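Local coordinates for DUF1425 domain-containing protein (Shewanella loihica, PDB 3O0L), which is of unknown function but, as a DUF1425 family member with a signal sequence, is probably an exported lipoprotein built on an E-set-like beta sandwich, at residues 28-32 with 100-106; 58-62 with 90-94; 17-22 with 107-111; 69-73 with 95-99; 46-52 with 80-86. All blocks are in the same frame, centred on the assembly; numbering follows the deposited sequence. Where two conformers were deposited one is given.

Interaction 1: residues 28-32 with 100-106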
# COMPACT_ATOMS: atom_id res chain seq x y z
N VAL A 28 -2.56 5.41 -2.97
CA VAL A 28 -2.07 6.32 -1.97
C VAL A 28 -0.55 6.39 -2.06
O VAL A 28 0.11 5.35 -2.08
CB VAL A 28 -2.44 5.84 -0.55
CG1 VAL A 28 -1.88 6.80 0.50
CG2 VAL A 28 -3.97 5.69 -0.42
N SER A 29 -0.01 7.60 -2.18
CA SER A 29 1.43 7.81 -2.08
C SER A 29 1.77 9.18 -1.47
O SER A 29 0.97 10.12 -1.54
CB SER A 29 2.07 7.64 -3.45
OG SER A 29 1.84 8.78 -4.23
N ALA A 30 2.97 9.29 -0.88
CA ALA A 30 3.45 10.53 -0.27
C ALA A 30 4.95 10.64 -0.36
O ALA A 30 5.64 9.64 -0.34
CB ALA A 30 3.05 10.57 1.21
N VAL A 31 5.44 11.87 -0.42
CA VAL A 31 6.86 12.17 -0.40
C VAL A 31 7.06 13.43 0.44
O VAL A 31 6.10 14.20 0.61
CB VAL A 31 7.37 12.45 -1.82
CG1 VAL A 31 7.12 11.24 -2.73
CG2 VAL A 31 6.70 13.72 -2.40
N THR A 32 8.26 13.63 0.98
CA THR A 32 8.62 14.93 1.62
C THR A 32 9.47 15.74 0.66
O THR A 32 10.29 15.15 -0.07
CB THR A 32 9.40 14.79 2.94
OG1 THR A 32 10.55 13.98 2.75
CG2 THR A 32 8.53 14.16 4.00
N VAL A 100 12.03 14.27 9.89
CA VAL A 100 12.79 13.95 8.67
C VAL A 100 11.95 13.23 7.64
O VAL A 100 12.35 13.09 6.52
CB VAL A 100 14.05 13.10 8.98
CG1 VAL A 100 14.98 13.87 9.97
CG2 VAL A 100 13.65 11.73 9.54
N ARG A 101 10.74 12.80 8.02
CA ARG A 101 9.97 11.88 7.19
C ARG A 101 8.49 11.96 7.56
O ARG A 101 8.18 12.19 8.70
CB ARG A 101 10.53 10.48 7.50
CG ARG A 101 9.94 9.31 6.85
CD ARG A 101 10.76 8.04 7.20
NE ARG A 101 10.70 7.50 8.58
CZ ARG A 101 9.69 6.79 9.10
NH1 ARG A 101 8.56 6.58 8.41
NH2 ARG A 101 9.78 6.31 10.34
N CYS A 102 7.60 11.82 6.58
CA CYS A 102 6.17 11.72 6.85
C CYS A 102 5.63 10.42 6.33
O CYS A 102 6.29 9.71 5.54
CB CYS A 102 5.37 12.83 6.16
SG CYS A 102 5.09 12.58 4.32
N GLU A 103 4.42 10.10 6.79
CA GLU A 103 3.63 8.96 6.30
C GLU A 103 2.19 9.46 6.15
O GLU A 103 1.69 10.19 7.02
CB GLU A 103 3.70 7.78 7.27
CG GLU A 103 5.09 7.16 7.46
CD GLU A 103 5.16 6.10 8.56
OE1 GLU A 103 4.16 5.90 9.30
OE2 GLU A 103 6.23 5.48 8.71
N LEU A 104 1.55 9.13 5.04
CA LEU A 104 0.15 9.48 4.79
C LEU A 104 -0.70 8.27 5.12
O LEU A 104 -0.40 7.18 4.63
CB LEU A 104 -0.05 9.88 3.33
CG LEU A 104 -1.46 10.18 2.83
CD1 LEU A 104 -2.10 11.32 3.67
CD2 LEU A 104 -1.45 10.54 1.36
N TYR A 105 -1.74 8.46 5.92
CA TYR A 105 -2.77 7.43 6.20
C TYR A 105 -4.10 7.83 5.61
O TYR A 105 -4.48 8.99 5.69
CB TYR A 105 -2.95 7.25 7.70
CG TYR A 105 -1.73 6.68 8.35
CD1 TYR A 105 -0.68 7.49 8.77
CD2 TYR A 105 -1.58 5.30 8.46
CE1 TYR A 105 0.45 6.94 9.32
CE2 TYR A 105 -0.46 4.74 9.02
CZ TYR A 105 0.53 5.56 9.45
OH TYR A 105 1.62 4.95 9.99
N VAL A 106 -4.79 6.87 4.99
CA VAL A 106 -6.09 7.07 4.39
C VAL A 106 -6.99 5.99 4.90
O VAL A 106 -6.62 4.81 4.94
CB VAL A 106 -6.02 7.00 2.85
CG1 VAL A 106 -7.40 6.95 2.22
CG2 VAL A 106 -5.19 8.17 2.27

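Interaction 2: residues 58-62 with 90-94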
# COMPACT_ATOMS: atom_id res chain seq x y z
N TYR A 58 -8.08 11.33 5.68
CA TYR A 58 -6.65 11.20 5.67
C TYR A 58 -5.97 12.02 6.73
O TYR A 58 -6.55 12.99 7.26
CB TYR A 58 -6.08 11.60 4.30
CG TYR A 58 -6.05 13.11 4.08
CD1 TYR A 58 -7.18 13.79 3.60
CD2 TYR A 58 -4.90 13.84 4.37
CE1 TYR A 58 -7.17 15.19 3.43
CE2 TYR A 58 -4.88 15.20 4.23
CZ TYR A 58 -6.01 15.88 3.74
OH TYR A 58 -5.95 17.23 3.55
N LYS A 59 -4.74 11.63 7.05
CA LYS A 59 -3.85 12.47 7.85
C LYS A 59 -2.43 12.03 7.70
O LYS A 59 -2.16 10.86 7.41
CB LYS A 59 -4.22 12.51 9.34
CG LYS A 59 -3.85 11.35 10.18
CD LYS A 59 -3.93 11.81 11.62
CE LYS A 59 -3.91 10.67 12.59
NZ LYS A 59 -4.47 11.12 13.91
N PHE A 60 -1.53 12.99 7.85
CA PHE A 60 -0.11 12.68 7.86
C PHE A 60 0.37 12.53 9.28
O PHE A 60 -0.16 13.18 10.19
CB PHE A 60 0.72 13.81 7.24
CG PHE A 60 0.54 14.00 5.76
CD1 PHE A 60 1.32 13.30 4.85
CD2 PHE A 60 -0.35 14.91 5.27
CE1 PHE A 60 1.18 13.48 3.53
CE2 PHE A 60 -0.50 15.10 3.91
CZ PHE A 60 0.27 14.39 3.04
N THR A 61 1.41 11.72 9.46
CA THR A 61 2.16 11.66 10.71
C THR A 61 3.63 11.89 10.36
O THR A 61 4.07 11.67 9.22
CB THR A 61 2.00 10.31 11.42
OG1 THR A 61 2.39 9.29 10.51
CG2 THR A 61 0.52 10.04 11.79
N TRP A 62 4.38 12.35 11.34
CA TRP A 62 5.74 12.78 11.13
C TRP A 62 6.68 12.05 12.09
O TRP A 62 6.35 11.80 13.25
CB TRP A 62 5.80 14.26 11.41
CG TRP A 62 5.05 15.07 10.44
CD1 TRP A 62 3.76 15.45 10.51
CD2 TRP A 62 5.55 15.57 9.20
NE1 TRP A 62 3.41 16.18 9.40
CE2 TRP A 62 4.50 16.29 8.59
CE3 TRP A 62 6.80 15.53 8.58
CZ2 TRP A 62 4.66 16.93 7.36
CZ3 TRP A 62 6.95 16.16 7.34
CH2 TRP A 62 5.88 16.85 6.76
N VAL A 90 -2.77 16.33 -1.53
CA VAL A 90 -2.86 16.78 -0.12
C VAL A 90 -1.47 17.16 0.38
O VAL A 90 -0.43 16.63 -0.07
CB VAL A 90 -3.50 15.71 0.77
CG1 VAL A 90 -4.95 15.52 0.38
CG2 VAL A 90 -2.71 14.43 0.72
N THR A 91 -1.41 18.15 1.27
CA THR A 91 -0.15 18.61 1.73
C THR A 91 -0.20 18.99 3.22
O THR A 91 -1.27 19.18 3.77
CB THR A 91 0.30 19.82 0.90
OG1 THR A 91 1.69 20.07 1.18
CG2 THR A 91 -0.57 21.05 1.19
N ALA A 92 0.96 18.96 3.86
CA ALA A 92 1.10 19.37 5.28
C ALA A 92 2.51 19.86 5.52
O ALA A 92 3.47 19.27 5.08
CB ALA A 92 0.81 18.22 6.24
N LEU A 93 2.61 20.96 6.26
CA LEU A 93 3.90 21.47 6.69
C LEU A 93 4.31 20.68 7.93
O LEU A 93 3.47 20.39 8.79
CB LEU A 93 3.74 22.95 7.02
CG LEU A 93 4.97 23.75 7.32
CD1 LEU A 93 5.93 23.72 6.14
CD2 LEU A 93 4.48 25.19 7.71
N SER A 94 5.58 20.31 8.00
CA SER A 94 6.14 19.66 9.19
C SER A 94 5.92 20.52 10.46
O SER A 94 5.98 21.75 10.40
CB SER A 94 7.64 19.42 9.02
OG SER A 94 8.26 19.17 10.28
O HOH W 1 -3.90 19.37 1.80

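Interaction 3: residues 17-22 with 107-111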
# COMPACT_ATOMS: atom_id res chain seq x y z
N VAL A 17 -10.87 -3.04 -3.14
CA VAL A 17 -11.82 -3.77 -2.32
C VAL A 17 -13.03 -4.08 -3.18
O VAL A 17 -13.59 -3.19 -3.87
CB VAL A 17 -12.26 -2.92 -1.09
CG1 VAL A 17 -13.33 -3.66 -0.26
CG2 VAL A 17 -11.05 -2.53 -0.26
N ASP A 18 -13.48 -5.34 -3.13
CA ASP A 18 -14.67 -5.75 -3.83
C ASP A 18 -15.48 -6.60 -2.86
O ASP A 18 -15.06 -7.71 -2.48
CB ASP A 18 -14.32 -6.51 -5.12
CG ASP A 18 -13.49 -5.68 -6.06
OD1 ASP A 18 -14.06 -4.82 -6.80
OD2 ASP A 18 -12.25 -5.85 -6.06
N ASN A 19 -16.61 -6.05 -2.43
CA ASN A 19 -17.38 -6.66 -1.36
C ASN A 19 -18.89 -6.48 -1.62
O ASN A 19 -19.48 -5.45 -1.27
CB ASN A 19 -16.93 -6.04 -0.04
CG ASN A 19 -17.44 -6.80 1.18
OD1 ASN A 19 -17.52 -8.02 1.18
ND2 ASN A 19 -17.79 -6.06 2.21
N GLY A 20 -19.47 -7.48 -2.27
CA GLY A 20 -20.86 -7.42 -2.73
C GLY A 20 -20.96 -6.29 -3.74
O GLY A 20 -20.21 -6.24 -4.72
N SER A 21 -21.83 -5.33 -3.44
CA SER A 21 -22.09 -4.23 -4.35
C SER A 21 -21.04 -3.11 -4.21
O SER A 21 -20.96 -2.24 -5.08
CB SER A 21 -23.52 -3.69 -4.11
OG SER A 21 -23.63 -3.16 -2.80
N PHE A 22 -20.24 -3.16 -3.15
CA PHE A 22 -19.19 -2.20 -2.87
C PHE A 22 -17.89 -2.49 -3.62
O PHE A 22 -17.30 -3.58 -3.49
CB PHE A 22 -18.91 -2.17 -1.37
CG PHE A 22 -17.89 -1.15 -0.98
CD1 PHE A 22 -18.25 0.20 -0.88
CD2 PHE A 22 -16.56 -1.50 -0.70
CE1 PHE A 22 -17.33 1.17 -0.52
CE2 PHE A 22 -15.62 -0.51 -0.34
CZ PHE A 22 -16.01 0.82 -0.25
N ARG A 107 -8.20 6.38 5.32
CA ARG A 107 -9.14 5.38 5.74
C ARG A 107 -10.44 5.53 5.00
O ARG A 107 -10.82 6.62 4.58
CB ARG A 107 -9.24 5.31 7.24
CG ARG A 107 -9.87 6.41 7.89
CD ARG A 107 -9.69 6.28 9.41
NE ARG A 107 -10.47 7.30 10.05
CZ ARG A 107 -10.48 7.58 11.36
NH1 ARG A 107 -9.72 6.91 12.24
NH2 ARG A 107 -11.25 8.56 11.77
N GLU A 108 -11.09 4.39 4.76
CA GLU A 108 -12.36 4.34 4.06
C GLU A 108 -13.21 3.28 4.71
O GLU A 108 -12.69 2.32 5.29
CB GLU A 108 -12.18 4.04 2.57
CG GLU A 108 -11.37 2.79 2.30
CD GLU A 108 -11.38 2.34 0.84
OE1 GLU A 108 -12.38 1.67 0.43
OE2 GLU A 108 -10.39 2.63 0.12
N ALA A 109 -14.51 3.50 4.68
CA ALA A 109 -15.44 2.55 5.23
C ALA A 109 -15.68 1.52 4.12
O ALA A 109 -15.81 1.91 2.97
CB ALA A 109 -16.76 3.26 5.63
N ILE A 110 -15.62 0.23 4.45
CA ILE A 110 -16.01 -0.87 3.57
C ILE A 110 -17.49 -1.08 3.83
O ILE A 110 -17.93 -0.98 4.98
CB ILE A 110 -15.34 -2.22 3.95
CG1 ILE A 110 -13.82 -2.11 3.99
CG2 ILE A 110 -15.78 -3.34 2.98
CD1 ILE A 110 -13.18 -3.38 4.52
N SER A 111 -18.27 -1.38 2.79
CA SER A 111 -19.70 -1.64 3.00
C SER A 111 -20.07 -2.91 2.27
O SER A 111 -19.25 -3.46 1.53
CB SER A 111 -20.54 -0.45 2.53
OG SER A 111 -20.74 -0.48 1.13

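Interaction 4: residues 69-73 with 95-99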
# COMPACT_ATOMS: atom_id res chain seq x y z
N THR A 69 7.70 9.52 16.81
CA THR A 69 6.62 10.36 16.28
C THR A 69 6.83 11.76 16.79
O THR A 69 7.10 11.94 17.96
CB THR A 69 5.24 9.86 16.74
OG1 THR A 69 4.99 8.60 16.12
CG2 THR A 69 4.13 10.81 16.32
N VAL A 70 6.68 12.74 15.90
CA VAL A 70 6.87 14.14 16.23
C VAL A 70 5.51 14.73 16.59
O VAL A 70 4.51 14.54 15.85
CB VAL A 70 7.48 14.89 15.03
CG1 VAL A 70 7.69 16.34 15.34
CG2 VAL A 70 8.82 14.24 14.58
N GLU A 71 5.44 15.44 17.72
CA GLU A 71 4.20 16.04 18.15
C GLU A 71 3.64 16.92 17.04
O GLU A 71 4.34 17.79 16.54
CB GLU A 71 4.38 16.90 19.39
CG GLU A 71 3.12 17.66 19.80
CD GLU A 71 1.91 16.80 20.08
OE1 GLU A 71 2.08 15.66 20.56
OE2 GLU A 71 0.77 17.29 19.83
N ASP A 72 2.36 16.71 16.70
CA ASP A 72 1.72 17.41 15.59
C ASP A 72 0.42 18.04 16.08
O ASP A 72 -0.67 17.47 15.91
CB ASP A 72 1.48 16.38 14.47
CG ASP A 72 1.21 17.01 13.07
OD1 ASP A 72 1.42 18.23 12.85
OD2 ASP A 72 0.78 16.22 12.18
N GLU A 73 0.52 19.18 16.75
CA GLU A 73 -0.64 19.76 17.44
C GLU A 73 -1.76 20.13 16.50
O GLU A 73 -1.53 20.76 15.47
CB GLU A 73 -0.24 21.05 18.15
CG GLU A 73 0.72 20.89 19.32
CD GLU A 73 0.07 20.33 20.57
OE1 GLU A 73 -1.17 20.20 20.61
OE2 GLU A 73 0.83 19.96 21.48
N PRO A 95 5.65 19.88 11.61
CA PRO A 95 5.39 20.63 12.81
C PRO A 95 6.65 21.11 13.50
O PRO A 95 6.58 22.04 14.24
CB PRO A 95 4.60 19.65 13.69
CG PRO A 95 5.10 18.34 13.30
CD PRO A 95 5.46 18.43 11.83
N ASN A 96 7.80 20.49 13.26
CA ASN A 96 9.04 21.08 13.73
C ASN A 96 10.21 20.56 12.92
O ASN A 96 10.12 19.52 12.23
CB ASN A 96 9.23 20.95 15.25
CG ASN A 96 9.66 19.58 15.71
OD1 ASN A 96 10.71 19.07 15.32
ND2 ASN A 96 8.92 19.05 16.69
N ALA A 97 11.30 21.29 13.01
CA ALA A 97 12.48 21.01 12.18
C ALA A 97 13.17 19.67 12.44
O ALA A 97 14.04 19.27 11.64
CB ALA A 97 13.44 22.14 12.33
N THR A 98 12.84 18.96 13.52
CA THR A 98 13.44 17.63 13.73
C THR A 98 12.80 16.53 12.89
O THR A 98 13.36 15.46 12.79
CB THR A 98 13.43 17.13 15.21
OG1 THR A 98 12.10 16.81 15.63
CG2 THR A 98 14.12 18.11 16.15
N ALA A 99 11.64 16.79 12.29
CA ALA A 99 10.97 15.78 11.47
C ALA A 99 11.78 15.54 10.21
O ALA A 99 12.23 16.49 9.55
CB ALA A 99 9.56 16.23 11.11
O HOH W 2 6.46 19.78 17.57

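Interaction 5: residues 46-52 with 80-86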
# COMPACT_ATOMS: atom_id res chain seq x y z
N ILE A 46 -3.76 11.11 -3.67
CA ILE A 46 -4.79 10.09 -3.46
C ILE A 46 -5.58 10.03 -4.74
O ILE A 46 -6.20 11.02 -5.16
CB ILE A 46 -5.71 10.43 -2.29
CG1 ILE A 46 -4.90 10.63 -1.01
CG2 ILE A 46 -6.69 9.30 -2.01
CD1 ILE A 46 -5.73 11.29 0.16
N ILE A 47 -5.51 8.88 -5.41
CA ILE A 47 -6.16 8.68 -6.69
C ILE A 47 -7.21 7.61 -6.58
O ILE A 47 -6.92 6.53 -6.05
CB ILE A 47 -5.15 8.17 -7.75
CG1 ILE A 47 -3.89 9.03 -7.77
CG2 ILE A 47 -5.81 8.13 -9.14
CD1 ILE A 47 -2.93 8.69 -8.92
N SER A 48 -8.42 7.92 -7.04
CA SER A 48 -9.45 6.91 -7.22
C SER A 48 -9.43 6.38 -8.66
O SER A 48 -9.28 7.15 -9.63
CB SER A 48 -10.85 7.44 -6.92
OG SER A 48 -11.80 6.58 -7.51
N LYS A 49 -9.56 5.06 -8.78
CA LYS A 49 -9.59 4.41 -10.08
C LYS A 49 -10.91 3.67 -10.20
O LYS A 49 -10.99 2.61 -10.82
CB LYS A 49 -8.39 3.46 -10.22
CG LYS A 49 -7.05 4.16 -10.33
CD LYS A 49 -5.97 3.21 -10.84
CE LYS A 49 -4.57 3.68 -10.45
NZ LYS A 49 -4.16 4.91 -11.17
N SER A 50 -11.96 4.19 -9.56
CA SER A 50 -13.27 3.56 -9.63
C SER A 50 -14.32 4.63 -9.94
O SER A 50 -14.14 5.79 -9.59
CB SER A 50 -13.59 2.76 -8.37
OG SER A 50 -13.12 3.39 -7.19
N PRO A 51 -15.40 4.22 -10.61
CA PRO A 51 -16.37 5.18 -11.17
C PRO A 51 -17.24 5.94 -10.18
O PRO A 51 -17.62 7.06 -10.49
CB PRO A 51 -17.27 4.29 -12.06
CG PRO A 51 -17.15 2.90 -11.49
CD PRO A 51 -15.74 2.81 -10.96
N LYS A 52 -17.58 5.35 -9.04
CA LYS A 52 -18.50 6.01 -8.09
C LYS A 52 -17.69 6.85 -7.12
O LYS A 52 -16.54 6.50 -6.80
CB LYS A 52 -19.37 4.99 -7.34
CG LYS A 52 -20.56 4.44 -8.15
CD LYS A 52 -21.11 3.11 -7.60
CE LYS A 52 -21.75 3.24 -6.21
NZ LYS A 52 -22.95 4.16 -6.21
N LEU A 80 -12.46 13.84 2.71
CA LEU A 80 -12.47 14.11 1.27
C LEU A 80 -13.56 13.28 0.63
O LEU A 80 -13.81 12.13 1.02
CB LEU A 80 -11.17 13.65 0.58
CG LEU A 80 -9.81 14.32 0.71
CD1 LEU A 80 -8.83 13.53 -0.12
CD2 LEU A 80 -9.85 15.77 0.26
N LYS A 81 -14.20 13.83 -0.39
CA LYS A 81 -15.05 13.04 -1.25
C LYS A 81 -14.30 13.04 -2.60
O LYS A 81 -14.13 14.08 -3.24
CB LYS A 81 -16.47 13.63 -1.37
CG LYS A 81 -17.51 12.71 -2.00
CD LYS A 81 -18.87 13.42 -2.25
N LEU A 82 -13.79 11.86 -2.97
CA LEU A 82 -13.11 11.66 -4.24
C LEU A 82 -14.18 11.25 -5.21
O LEU A 82 -14.86 10.22 -5.01
CB LEU A 82 -12.08 10.52 -4.17
CG LEU A 82 -10.58 10.77 -4.10
CD1 LEU A 82 -9.91 9.41 -4.02
CD2 LEU A 82 -10.12 11.49 -5.32
N HIS A 83 -14.35 12.04 -6.25
CA HIS A 83 -15.31 11.70 -7.29
C HIS A 83 -14.69 10.57 -8.15
O HIS A 83 -13.50 10.25 -8.01
CB HIS A 83 -15.71 12.94 -8.07
CG HIS A 83 -16.45 13.94 -7.23
ND1 HIS A 83 -15.82 14.81 -6.36
CD2 HIS A 83 -17.78 14.18 -7.09
CE1 HIS A 83 -16.72 15.55 -5.74
NE2 HIS A 83 -17.92 15.19 -6.17
N GLY A 84 -15.49 9.92 -8.97
CA GLY A 84 -14.96 8.82 -9.76
C GLY A 84 -13.75 9.26 -10.56
O GLY A 84 -13.77 10.31 -11.15
N LYS A 85 -12.69 8.48 -10.53
CA LYS A 85 -11.48 8.75 -11.32
C LYS A 85 -10.77 10.07 -11.02
O LYS A 85 -9.91 10.51 -11.77
CB LYS A 85 -11.77 8.62 -12.82
CG LYS A 85 -12.58 7.37 -13.22
CD LYS A 85 -12.01 6.10 -12.65
CE LYS A 85 -12.76 4.85 -13.15
NZ LYS A 85 -12.27 4.35 -14.46
N GLN A 86 -11.10 10.69 -9.89
CA GLN A 86 -10.49 11.95 -9.51
C GLN A 86 -9.20 11.64 -8.76
O GLN A 86 -9.02 10.59 -8.13
CB GLN A 86 -11.45 12.80 -8.64
CG GLN A 86 -10.81 13.99 -7.87
CD GLN A 86 -11.81 14.81 -7.03
OE1 GLN A 86 -12.94 14.40 -6.79
NE2 GLN A 86 -11.36 15.98 -6.57
O HOH W 3 -13.97 7.60 -6.46

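Interaction 1: residues 28-32 with 100-106
V28 holds CG1 trans to its own nitrogen (chi1 178°), and L104 likewise holds CG (chi1 176°), which sends a branch of each across to the other: V28 CG1 lies 3.9 Å from L104 CD2. Strands 28-32 and 101-106 belong to the two facing sheets of a beta sandwich. They run nearly antiparallel, at 160°, and meet through side chains, with no hydrogen bond across. Their axes come within 6.6 Å, an approach that small residues in the middle allow. A30 brings only a methyl group, whose CB rests 3.8 Å from L104 CB, and C102 a compact thiol. At one end V28 CG2 and V106 CG2 pass side by side at 3.9 Å, two beta-branched residues suited to strands and buried between the sheets. On the far side R101 NH1 forms a salt bridge with E103 OE2, and V100 and R101 both face Y63 in a classic beta bulge. A strand of the second subunit continues the sheet at Y105 and V106, and S11 OG of that chain is hydrogen-bonded to L104 N. At the other end T32 turns its methyl inward, CG2 standing 3.8 Å from C102 SG and 3.6 Å from C102 N.

Interaction 2: residues 58-62 with 90-94
The Y58 ring takes V90 over one face: V90 CG1 sits 3.8 Å from the ring centroid, 22° off the normal and displaced toward the rim, a CH-pi contact. W62 is met at a face and at an edge. S94 CA lies over one face, 3.7 Å from the centroid of the six-membered ring and 14° off its normal, while A92 O reaches the edge in the ring plane, 3.5 Å from CZ2. The F60 ring between them is approached obliquely, with A92 CB 3.6 Å from CD2 and V90 CG2 3.8 Å from CZ. The branching of V90 is what serves two aromatics at once, CG1 going to Y58 and CG2 to F60; A92, with a single methyl, leaves F60 and W62 room to come down on the strand. Strands 58-62 and 90-93 lie in opposite sheets of the beta sandwich, inclined at 35° with axes 8.1 Å apart, and alternate residues of each point inward to make this buried, largely apolar layer. L104 on strand 101-109 touches both Y58 and F60, and K78 forms a cation-pi contact with Y58. T91, in contrast, points its side chain outward, and its OG1 is hydrogen-bonded to A42 O on the adjoining strand. At the margin of the layer a water links the two strands: it accepts from T91 N at 2.8 Å and is joined only weakly to Y58 OH, 3.4 Å away.

Interaction 3: residues 17-22 with 107-111
F22 is packed closely against the C-terminal tail: S111 N lies 3.7 Å above the middle of one ring face, and E108 OE1 comes to the edge in the ring plane, 3.8 Å from CZ. That oxygen is bonded to S24 OG, so the ring edge meets a carboxylate held by another partner. CG of F22 lies trans to its nitrogen (chi1 -177°), which lays the ring along the tail, with S111 OG 3.3 Å from CD1. V17 CG1 and I110 CG2, 4.1 Å apart, belong to this packed part; both residues are buried, V17 also touching I7 and I110 touching V17 of the second subunit. The side toward the hairpin bend is looser: N19 ND2 gives S111 O a weak, bent hydrogen bond of 3.1 Å (131°), and G20, S21 and S111 as a whole stand exposed. The bend is a type II' turn from N19 to F22, with G20 supplying the positive phi of its second position. The hairpin between strands 14-19 and 22-34 packs against the residues that follow strand 101-109. S111 N is buried here without a partner; its place over the F22 face is consistent with the pi electrons repaying part of that cost.

Interaction 4: residues 69-73 with 95-99
N96 OD1 is gripped by two donors of T98, the backbone N at 2.8 Å and OG1 at 2.7 Å, both in the carbonyl plane. This double hold fixes the amide and leaves its other end, ND2, against V70, 3.3 Å from CG1. The first bond makes an Asx turn, which overlaps a type I turn from N96 to A99; asparagine suits the place because its short amide can reach forward to T98 N while its NH2 faces the neighbouring loop. There ND2 gives a hydrogen bond of 2.7 Å to a water that in turn donates to E71 O, bridging loops 69-73 and 95-99, which have no direct hydrogen bond between them. V70, beta-branched and buried, spreads over the rest: CG1 lies 3.9 Å from P95 CG, and CG2 turns to A99 CB at 4.1 Å. P95 also meets oxygens, with E71 O 3.4 Å from CG and D72 OD1 3.6 Å from CB. W62 of strand 54-63 lies against D72, P95 and A99, placing both loops at one end of the sandwich. The chemistry implies a joint that is part apolar and part water-mediated, its polar link passing through a single bridging water rather than from loop to loop.

Interaction 5: residues 46-52 with 80-86
Strands 46-48 and 80-82 pass at 40° with axes 8.8 Å apart, and beyond them the chains converge in two backbone bonds: S48 N to Q86 O, 2.9 Å and almost straight, and K85 N to S50 O, 3.2 Å, the donor standing above the carbonyl plane. Between the strands the side chains are mostly apolar. I46 and L80 reach toward each other tip to tip, CD1 to CD1, at 3.8 Å, and L82 CD1 lies over S48 CB at 3.6 Å. L56 of strand 54-63 touches I46, L80 and L82, so this is the end of the sandwich core, where the two facing sheets are drawn together by loops. The loop 83-86 is a type II turn. G84 CA makes CA-H...O contacts with S50 O and P51 O, and a beta carbon would strike the latter oxygen; glycine fits for lack of one. K85 takes the left-handed position of the turn and lays its CD and CE along the backbone of 49-51. Q86 OE1 accepts from H83 N, at 2.8 Å, and from H83 ND1, with OE1 in the plane of the imidazole ring, pinning H83 to its own turn. S48 OG, placed by an ST turn in which S50 N donates to it, is 2.6 Å from a water that also contacts the carbonyls of K52 and L82. Buried hydroxyl, shared water and main-chain bonds imply that several polar groups at this closure are held by a local network while I46 and L82 are buried in the apolar core.

How the interactions relate
From the N terminus, interaction 3 opens at 17-22 and closes only at 107-111, so its loop encloses all the others. Interaction 1, from 28-32 to 100-106, lies next inside it and contains interactions 2, 4 and 5. Those three cross one another: 46-52 comes first, then 58-62 and 69-73, with their partners 80-86, 90-94 and 95-99 following in the same order. Interactions 1 and 2 both join the two sheets through the core, and meet where strands 54-63 and 101-109 pair. Interaction 5 closes one end of the sandwich and interaction 4 the other, about 30 Å away between centres; interactions 1 and 3, which share strand 101-109, both touch the second subunit.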